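Local atomic coordinates of autoinducer 2-binding protein LsrB (Clostridium saccharobutylicum DSM 13864, PDB entry 6DSP), a protein that binds the quorum-sensing signal autoinducer-2 and belongs to the bacterial solute-binding proteins, a family generally linked to carbohydrate binding. Residues Val22-Ala34 / Ala74-Val87. Sequence-based numbering, arbitrary orientation.
Sequences VTVTFIPKLTGNA and AVQQGTNAICLSSV. With PAV ((2R,4S)-2-methyl-2,3,3,4-tetrahydroxytetrahydrofuran), chain C.
The carbonyl O of Thr23 takes two backbone N-H groups, from Asn80 and Ala81, just before and at the start of strand 81-84. Asn80 N donates to Thr23 O at 3.2 Å; the bond from Ala81 N is weak. The Asn80 side chain returns the grip: its OD1 accepts Thr23 N at 2.9 Å, in the amide plane and on a lone pair. Asn80 thus holds the Thr23 backbone at both its N-H and its C=O. Nearby, Thr25 OG1 and Thr79 OG1 share a hydrogen bond of 2.7 Å, the two side chains crossing at about a right angle. In Thr79, OG1 lies anti to the backbone N (chi1 -165°), which turns it to Thr25. The CG2 of Thr25 rests on Ala74 CB, at the end of helix 64-76, which closes in a Schellman motif at Gly78.

From there strands 23-27 and 81-84 run parallel. Straight bonds link them, such as Thr25 N to Ala81 O at 2.8 Å. On one face Val24 and Phe26 lie beside Ala81 and Cys83. On the other, Ile27 CG2 presses tightly on Leu84 CD1 at 3.5 Å.

Beyond the strands, Lys29 stretches past Ser85 OG and Val87 CG1, its chain extended beyond CG. Its NZ donates to O4 of the ligand at 2.8 Å and also forms a salt bridge with Asp167. The strands are neighbours in the Rossmann-like sheet of a periplasmic binding protein; strand 53-56 flanks 23-27 on its other side. The C-terminal end of strand 81-84 brings Ser85 OG to Asp110, another ligand-binding residue. That of strand 23-27 brings Lys29 to the pocket, where its probable positive charge would be balanced by Asp167 while it holds a ligand hydroxyl.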
loop_
_atom_site.group_PDB
_atom_site.type_symbol
_atom_site.label_atom_id
_atom_site.label_comp_id
_atom_site.label_asym_id
_atom_site.label_seq_id
_atom_site.Cartn_x
_atom_site.Cartn_y
_atom_site.Cartn_z
ATOM N N VAL A 22 18.942 -13.409 15.100
ATOM C CA VAL A 22 17.509 -13.118 14.975
ATOM C C VAL A 22 17.050 -13.345 13.554
ATOM O O VAL A 22 17.747 -12.963 12.607
ATOM C CB VAL A 22 17.201 -11.666 15.407
ATOM C CG1 VAL A 22 15.759 -11.322 15.182
ATOM C CG2 VAL A 22 17.574 -11.470 16.861
ATOM N N THR A 23 15.882 -13.969 13.407
ATOM C CA THR A 23 15.216 -14.092 12.121
ATOM C C THR A 23 13.880 -13.369 12.195
ATOM O O THR A 23 13.086 -13.594 13.121
ATOM C CB THR A 23 14.991 -15.562 11.735
ATOM O OG1 THR A 23 16.253 -16.224 11.547
ATOM C CG2 THR A 23 14.178 -15.655 10.447
ATOM N N VAL A 24 13.650 -12.501 11.211
ATOM C CA VAL A 24 12.354 -11.860 10.989
ATOM C C VAL A 24 11.712 -12.489 9.763
ATOM O O VAL A 24 12.329 -12.533 8.694
ATOM C CB VAL A 24 12.516 -10.344 10.767
ATOM C CG1 VAL A 24 11.149 -9.710 10.527
ATOM C CG2 VAL A 24 13.238 -9.692 11.944
ATOM N N THR A 25 10.470 -12.964 9.907
ATOM C CA THR A 25 9.700 -13.471 8.769
ATOM C C THR A 25 8.926 -12.294 8.178
ATOM O O THR A 25 8.133 -11.644 8.879
ATOM C CB THR A 25 8.746 -14.590 9.191
ATOM O OG1 THR A 25 9.490 -15.631 9.845
ATOM C CG2 THR A 25 8.013 -15.153 7.991
ATOM N N PHE A 26 9.222 -11.973 6.928
ATOM C CA PHE A 26 8.660 -10.809 6.251
ATOM C C PHE A 26 7.570 -11.323 5.322
ATOM O O PHE A 26 7.860 -12.066 4.369
ATOM C CB PHE A 26 9.781 -10.093 5.488
ATOM C CG PHE A 26 9.369 -8.811 4.789
ATOM C CD1 PHE A 26 8.668 -7.821 5.469
ATOM C CD2 PHE A 26 9.767 -8.550 3.489
ATOM C CE1 PHE A 26 8.391 -6.592 4.843
ATOM C CE2 PHE A 26 9.464 -7.342 2.870
ATOM C CZ PHE A 26 8.751 -6.375 3.541
ATOM N N ILE A 27 6.332 -10.938 5.596
ATOM C CA ILE A 27 5.169 -11.513 4.923
ATOM C C ILE A 27 4.478 -10.432 4.093
ATOM O O ILE A 27 4.012 -9.424 4.648
ATOM C CB ILE A 27 4.173 -12.142 5.912
ATOM C CG1 ILE A 27 4.882 -13.179 6.799
ATOM C CG2 ILE A 27 2.988 -12.749 5.132
ATOM C CD1 ILE A 27 4.009 -13.773 7.893
ATOM N N PRO A 28 4.381 -10.608 2.772
ATOM C CA PRO A 28 3.701 -9.652 1.910
ATOM C C PRO A 28 2.225 -10.021 1.783
ATOM O O PRO A 28 1.794 -11.092 2.211
ATOM C CB PRO A 28 4.390 -9.904 0.565
ATOM C CG PRO A 28 4.602 -11.417 0.560
ATOM C CD PRO A 28 4.991 -11.719 1.988
ATOM N N LYS A 29 1.449 -9.112 1.180
ATOM C CA LYS A 29 0.069 -9.487 0.861
ATOM C C LYS A 29 0.026 -10.641 -0.132
ATOM O O LYS A 29 -0.887 -11.478 -0.067
ATOM C CB LYS A 29 -0.704 -8.293 0.294
ATOM C CG LYS A 29 -1.044 -7.236 1.285
ATOM C CD LYS A 29 -1.904 -6.135 0.622
ATOM C CE LYS A 29 -2.236 -4.984 1.544
ATOM N NZ LYS A 29 -2.924 -3.917 0.749
ATOM N N LEU A 30 0.977 -10.686 -1.060
ATOM C CA LEU A 30 1.206 -11.809 -1.954
ATOM C C LEU A 30 2.603 -11.658 -2.526
ATOM O O LEU A 30 3.147 -10.541 -2.577
ATOM C CB LEU A 30 0.178 -11.853 -3.099
ATOM C CG LEU A 30 0.242 -10.808 -4.224
ATOM C CD1 LEU A 30 -0.767 -11.153 -5.317
ATOM C CD2 LEU A 30 -0.029 -9.394 -3.693
ATOM N N THR A 31 3.202 -12.782 -2.910
ATOM C CA THR A 31 4.476 -12.729 -3.619
ATOM C C THR A 31 4.239 -12.512 -5.115
ATOM O O THR A 31 3.118 -12.633 -5.609
ATOM C CB THR A 31 5.245 -14.030 -3.434
ATOM O OG1 THR A 31 4.438 -15.109 -3.886
ATOM C CG2 THR A 31 5.591 -14.239 -1.950
ATOM N N GLY A 32 5.294 -12.150 -5.843
ATOM C CA GLY A 32 5.165 -12.056 -7.293
ATOM C C GLY A 32 4.405 -10.853 -7.818
ATOM O O GLY A 32 3.966 -10.861 -8.967
ATOM N N ASN A 33 4.127 -9.887 -6.981
ATOM C CA ASN A 33 3.711 -8.550 -7.360
ATOM C C ASN A 33 4.892 -7.622 -7.118
ATOM O O ASN A 33 5.589 -7.748 -6.105
ATOM C CB ASN A 33 2.548 -8.161 -6.448
ATOM C CG ASN A 33 2.041 -6.747 -6.679
ATOM O OD1 ASN A 33 2.592 -5.770 -6.164
ATOM N ND2 ASN A 33 0.933 -6.640 -7.400
ATOM N N ALA A 34 5.111 -6.701 -8.050
ATOM C CA ALA A 34 6.333 -5.912 -8.048
ATOM C C ALA A 34 6.517 -5.104 -6.762
ATOM O O ALA A 34 7.643 -4.924 -6.299
ATOM C CB ALA A 34 6.355 -4.993 -9.265
ATOM N N ALA A 74 5.644 -20.149 10.224
ATOM C CA ALA A 74 6.806 -19.409 10.706
ATOM C C ALA A 74 6.928 -19.518 12.215
ATOM O O ALA A 74 8.033 -19.700 12.749
ATOM C CB ALA A 74 6.696 -17.947 10.271
ATOM N N VAL A 75 5.803 -19.460 12.921
ATOM C CA VAL A 75 5.812 -19.635 14.366
ATOM C C VAL A 75 6.331 -21.026 14.708
ATOM O O VAL A 75 7.223 -21.196 15.561
ATOM C CB VAL A 75 4.399 -19.392 14.950
ATOM C CG1 VAL A 75 4.353 -19.806 16.426
ATOM C CG2 VAL A 75 4.007 -17.917 14.780
ATOM N N GLN A 76 5.795 -22.037 14.023
ATOM C CA GLN A 76 6.176 -23.424 14.318
ATOM C C GLN A 76 7.662 -23.649 14.117
ATOM O O GLN A 76 8.277 -24.498 14.798
ATOM C CB GLN A 76 5.421 -24.355 13.374
ATOM C CG GLN A 76 3.965 -24.452 13.734
ATOM C CD GLN A 76 3.100 -25.054 12.662
ATOM O OE1 GLN A 76 3.580 -25.490 11.629
ATOM N NE2 GLN A 76 1.804 -25.072 12.906
ATOM N N GLN A 77 8.247 -22.954 13.149
ATOM C CA GLN A 77 9.659 -23.082 12.845
ATOM C C GLN A 77 10.546 -22.284 13.783
ATOM O O GLN A 77 11.774 -22.357 13.652
ATOM C CB GLN A 77 9.903 -22.672 11.400
ATOM C CG GLN A 77 9.252 -23.621 10.438
ATOM C CD GLN A 77 9.453 -23.201 9.004
ATOM O OE1 GLN A 77 9.889 -22.077 8.725
ATOM N NE2 GLN A 77 9.162 -24.113 8.078
ATOM N N GLY A 78 9.961 -21.542 14.730
ATOM C CA GLY A 78 10.768 -20.826 15.701
ATOM C C GLY A 78 11.238 -19.461 15.258
ATOM O O GLY A 78 12.257 -18.977 15.771
ATOM N N THR A 79 10.515 -18.804 14.339
ATOM C CA THR A 79 10.926 -17.463 13.967
ATOM C C THR A 79 10.885 -16.570 15.199
ATOM O O THR A 79 10.104 -16.791 16.138
ATOM C CB THR A 79 10.026 -16.888 12.864
ATOM O OG1 THR A 79 10.691 -15.752 12.312
ATOM C CG2 THR A 79 8.634 -16.446 13.399
ATOM N N ASN A 80 11.728 -15.548 15.202
ATOM C CA ASN A 80 11.721 -14.633 16.335
ATOM C C ASN A 80 10.732 -13.496 16.181
ATOM O O ASN A 80 10.299 -12.920 17.194
ATOM C CB ASN A 80 13.121 -14.042 16.541
ATOM C CG ASN A 80 14.167 -15.125 16.685
ATOM O OD1 ASN A 80 14.987 -15.326 15.798
ATOM N ND2 ASN A 80 14.096 -15.873 17.780
ATOM N N ALA A 81 10.396 -13.144 14.949
ATOM C CA ALA A 81 9.564 -11.970 14.712
ATOM C C ALA A 81 8.883 -12.139 13.375
ATOM O O ALA A 81 9.374 -12.847 12.497
ATOM C CB ALA A 81 10.394 -10.683 14.724
ATOM N N ILE A 82 7.770 -11.421 13.212
ATOM C CA ILE A 82 7.021 -11.337 11.966
ATOM C C ILE A 82 6.832 -9.862 11.655
ATOM O O ILE A 82 6.538 -9.068 12.555
ATOM C CB ILE A 82 5.652 -12.024 12.117
ATOM C CG1 ILE A 82 5.826 -13.554 12.194
ATOM C CG2 ILE A 82 4.696 -11.616 11.007
ATOM C CD1 ILE A 82 4.570 -14.291 12.648
ATOM N N CYS A 83 6.979 -9.509 10.392
ATOM C CA CYS A 83 6.576 -8.193 9.903
ATOM C C CYS A 83 5.660 -8.436 8.713
ATOM O O CYS A 83 6.120 -8.887 7.656
ATOM C CB CYS A 83 7.785 -7.335 9.526
ATOM S SG CYS A 83 7.246 -5.664 9.023
ATOM N N LEU A 84 4.374 -8.151 8.903
ATOM C CA LEU A 84 3.280 -8.561 8.016
ATOM C C LEU A 84 2.583 -7.369 7.380
ATOM O O LEU A 84 2.262 -6.398 8.077
ATOM C CB LEU A 84 2.211 -9.324 8.847
ATOM C CG LEU A 84 0.855 -9.623 8.211
ATOM C CD1 LEU A 84 1.009 -10.662 7.124
ATOM C CD2 LEU A 84 -0.138 -10.065 9.254
ATOM N N SER A 85 2.267 -7.487 6.096
ATOM C CA SER A 85 1.283 -6.614 5.447
ATOM C C SER A 85 0.021 -7.442 5.219
ATOM O O SER A 85 0.056 -8.466 4.515
ATOM C CB SER A 85 1.794 -6.070 4.118
ATOM O OG SER A 85 0.741 -5.308 3.535
ATOM N N SER A 86 -1.060 -7.034 5.862
ATOM C CA SER A 86 -2.268 -7.847 5.955
ATOM C C SER A 86 -3.250 -7.596 4.811
ATOM O O SER A 86 -3.548 -6.435 4.489
ATOM C CB SER A 86 -2.923 -7.518 7.298
ATOM O OG SER A 86 -4.206 -8.045 7.404
ATOM N N VAL A 87 -3.777 -8.689 4.229
ATOM C CA VAL A 87 -4.848 -8.565 3.237
ATOM C C VAL A 87 -6.216 -8.360 3.882
ATOM O O VAL A 87 -7.129 -7.864 3.217
ATOM C CB VAL A 87 -4.893 -9.746 2.263
ATOM C CG1 VAL A 87 -3.594 -9.940 1.538
ATOM C CG2 VAL A 87 -5.278 -10.988 2.951
HETATM O O2 PAV C . -1.321 0.440 -3.097
HETATM C C2 PAV C . -0.420 -0.611 -2.689
HETATM C C1 PAV C . 1.010 -0.415 -3.239
HETATM O O5 PAV C . -0.917 -1.834 -3.469
HETATM C C5 PAV C . -0.522 -2.935 -2.772
HETATM C C4 PAV C . 0.028 -2.459 -1.415
HETATM O O4 PAV C . -0.475 -3.273 -0.359
HETATM C C3 PAV C . -0.450 -1.003 -1.382
HETATM O O3 PAV C . 0.422 -0.218 -0.616
HETATM O O13 PAV C . -1.769 -0.936 -0.889
#